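PDB 2VMB: type II secretion system protein F from Vibrio cholerae, which is probably part of the inner membrane complex of the type II secretion system, which exports toxins and proteases from the periplasm. Local coordinates for residues A[12-17]-A[104-109]. Numbering follows the deposited sequence.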
loop_
_atom_site.group_PDB
_atom_site.type_symbol
_atom_site.label_atom_id
_atom_site.label_comp_id
_atom_site.label_asym_id
_atom_site.label_seq_id
_atom_site.Cartn_x
_atom_site.Cartn_y
_atom_site.Cartn_z
ATOM N N PRO A 12 -0.717 -10.536 -1.320
ATOM C CA PRO A 12 -1.971 -10.363 -0.556
ATOM C C PRO A 12 -1.898 -9.266 0.524
ATOM O O PRO A 12 -2.895 -8.590 0.774
ATOM C CB PRO A 12 -2.201 -11.748 0.078
ATOM C CG PRO A 12 -1.345 -12.691 -0.723
ATOM C CD PRO A 12 -0.139 -11.869 -1.088
ATOM N N ASP A 13 -0.728 -9.078 1.137
ATOM C CA ASP A 13 -0.555 -8.039 2.170
ATOM C C ASP A 13 -0.734 -6.629 1.589
ATOM O O ASP A 13 -1.355 -5.758 2.234
ATOM C CB ASP A 13 0.816 -8.163 2.865
ATOM C CG ASP A 13 0.929 -9.404 3.778
ATOM O OD1 ASP A 13 -0.092 -10.023 4.145
ATOM O OD2 ASP A 13 2.072 -9.773 4.138
ATOM N N LEU A 14 -0.178 -6.395 0.390
ATOM C CA LEU A 14 -0.346 -5.093 -0.276
ATOM C C LEU A 14 -1.803 -4.910 -0.685
ATOM O O LEU A 14 -2.353 -3.807 -0.552
ATOM C CB LEU A 14 0.567 -4.941 -1.493
ATOM C CG LEU A 14 0.454 -3.623 -2.273
ATOM C CD1 LEU A 14 0.810 -2.407 -1.383
ATOM C CD2 LEU A 14 1.353 -3.690 -3.529
ATOM N N ALA A 15 -2.419 -5.987 -1.174
ATOM C CA ALA A 15 -3.833 -5.943 -1.595
ATOM C C ALA A 15 -4.750 -5.555 -0.430
ATOM O O ALA A 15 -5.615 -4.690 -0.580
ATOM C CB ALA A 15 -4.295 -7.284 -2.238
ATOM N N LEU A 16 -4.524 -6.152 0.735
ATOM C CA LEU A 16 -5.308 -5.819 1.925
ATOM C C LEU A 16 -5.181 -4.354 2.376
ATOM O O LEU A 16 -6.200 -3.687 2.531
ATOM C CB LEU A 16 -4.974 -6.756 3.103
ATOM C CG LEU A 16 -5.790 -6.581 4.384
ATOM C CD1 LEU A 16 -7.266 -6.723 4.078
ATOM C CD2 LEU A 16 -5.329 -7.600 5.482
ATOM N N ILE A 17 -3.961 -3.868 2.608
ATOM C CA ILE A 17 -3.787 -2.482 3.077
ATOM C C ILE A 17 -4.253 -1.420 2.046
ATOM O O ILE A 17 -4.768 -0.352 2.453
ATOM C CB ILE A 17 -2.347 -2.169 3.613
ATOM C CG1 ILE A 17 -1.268 -2.232 2.519
ATOM C CG2 ILE A 17 -1.986 -3.106 4.809
ATOM C CD1 ILE A 17 0.196 -1.829 3.019
ATOM N N GLU A 104 -5.376 -6.114 -5.981
ATOM C CA GLU A 104 -6.185 -7.338 -5.901
ATOM C C GLU A 104 -5.991 -8.205 -7.156
ATOM O O GLU A 104 -5.826 -9.417 -7.040
ATOM C CB GLU A 104 -7.676 -7.027 -5.657
ATOM C CG GLU A 104 -8.134 -7.184 -4.185
ATOM C CD GLU A 104 -9.425 -6.418 -3.853
ATOM O OE1 GLU A 104 -10.289 -6.279 -4.741
ATOM O OE2 GLU A 104 -9.587 -5.961 -2.703
ATOM N N ASN A 105 -5.988 -7.581 -8.338
ATOM C CA ASN A 105 -5.727 -8.318 -9.590
ATOM C C ASN A 105 -4.300 -8.894 -9.650
ATOM O O ASN A 105 -4.118 -10.033 -10.089
ATOM C CB ASN A 105 -6.057 -7.454 -10.810
ATOM C CG ASN A 105 -7.572 -7.342 -11.066
ATOM O OD1 ASN A 105 -8.083 -6.274 -11.447
ATOM N ND2 ASN A 105 -8.291 -8.448 -10.876
ATOM N N ARG A 106 -3.312 -8.129 -9.164
ATOM C CA ARG A 106 -1.935 -8.586 -9.022
ATOM C C ARG A 106 -1.823 -9.800 -8.082
ATOM O O ARG A 106 -1.113 -10.751 -8.407
ATOM C CB ARG A 106 -1.026 -7.464 -8.487
ATOM C CG ARG A 106 0.410 -7.859 -8.230
ATOM C CD ARG A 106 1.291 -6.608 -8.128
ATOM N NE ARG A 106 2.611 -6.800 -7.522
ATOM C CZ ARG A 106 2.896 -6.657 -6.219
ATOM N NH1 ARG A 106 1.938 -6.388 -5.331
ATOM N NH2 ARG A 106 4.144 -6.827 -5.792
ATOM N N GLN A 107 -2.515 -9.759 -6.946
ATOM C CA GLN A 107 -2.467 -10.864 -5.993
ATOM C C GLN A 107 -3.015 -12.144 -6.617
ATOM O O GLN A 107 -2.383 -13.196 -6.519
ATOM C CB GLN A 107 -3.209 -10.543 -4.708
ATOM C CG GLN A 107 -3.157 -11.665 -3.690
ATOM C CD GLN A 107 -4.247 -12.693 -3.862
ATOM O OE1 GLN A 107 -5.369 -12.364 -4.245
ATOM N NE2 GLN A 107 -3.928 -13.951 -3.562
ATOM N N LYS A 108 -4.184 -12.045 -7.249
ATOM C CA LYS A 108 -4.828 -13.201 -7.888
ATOM C C LYS A 108 -3.947 -13.855 -8.934
ATOM O O LYS A 108 -3.761 -15.084 -8.913
ATOM C CB LYS A 108 -6.172 -12.801 -8.531
ATOM C CG LYS A 108 -7.276 -12.460 -7.534
ATOM C CD LYS A 108 -8.586 -12.101 -8.259
ATOM C CE LYS A 108 -9.170 -10.785 -7.760
ATOM N NZ LYS A 108 -10.228 -10.957 -6.709
ATOM N N MET A 109 -3.384 -13.033 -9.829
ATOM C CA MET A 109 -2.573 -13.570 -10.917
ATOM C C MET A 109 -1.260 -14.156 -10.392
ATOM O O MET A 109 -0.894 -15.244 -10.817
ATOM C CB MET A 109 -2.327 -12.552 -12.048
ATOM C CG MET A 109 -3.465 -12.436 -13.097
ATOM S SD MET A 109 -3.917 -13.915 -14.076
ATOM C CE MET A 109 -2.656 -13.988 -15.367
#
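Q107 lies against the pyrrolidine ring of P12 where helix 11-26, close to its start, packs beside the long final helix 92-121. Followed outward, the Q107 side chain begins at CB, which sits 4.2 Å from A15 CB. CG is anti to the backbone N (chi1 -179°), which carries it across the gap to the proline: Q107 CG is 3.6 Å from P12 CG and equally near the proline N and CA. The side chains of Q107 and P12 cross at about a right angle; at chi2 the chain bends and carries the amide away from the proline backbone. Of the amide, NE2 stays nearest, 4.0 Å from P12 CG, a van der Waals contact. One turn along, the methyl of A15 faces the backbone of E104, with A15 CB 4.1 Å from E104 N; this small side chain lets the two CA atoms come within 5.1 Å. On the flank beyond, L14 points CD2 at the guanidinium of the extended R106, 3.3 Å from NH1, and the two side chains also cross nearly at right angles. E104 turns its carboxylate to R19 in a salt bridge and lies near the calcium-binding residues E97 and D101. The axes of segments 12-17 and 104-109 run nearly antiparallel (157°), 8.5 Å apart at closest approach, joining the beginning and end of this all-helical domain, which is probably cytoplasmic. No hydrogen bond spans the contact: packing is mostly aliphatic, R106 NH1 and Q107 NE2 touch carbon, and shape and dispersion hold the segments together.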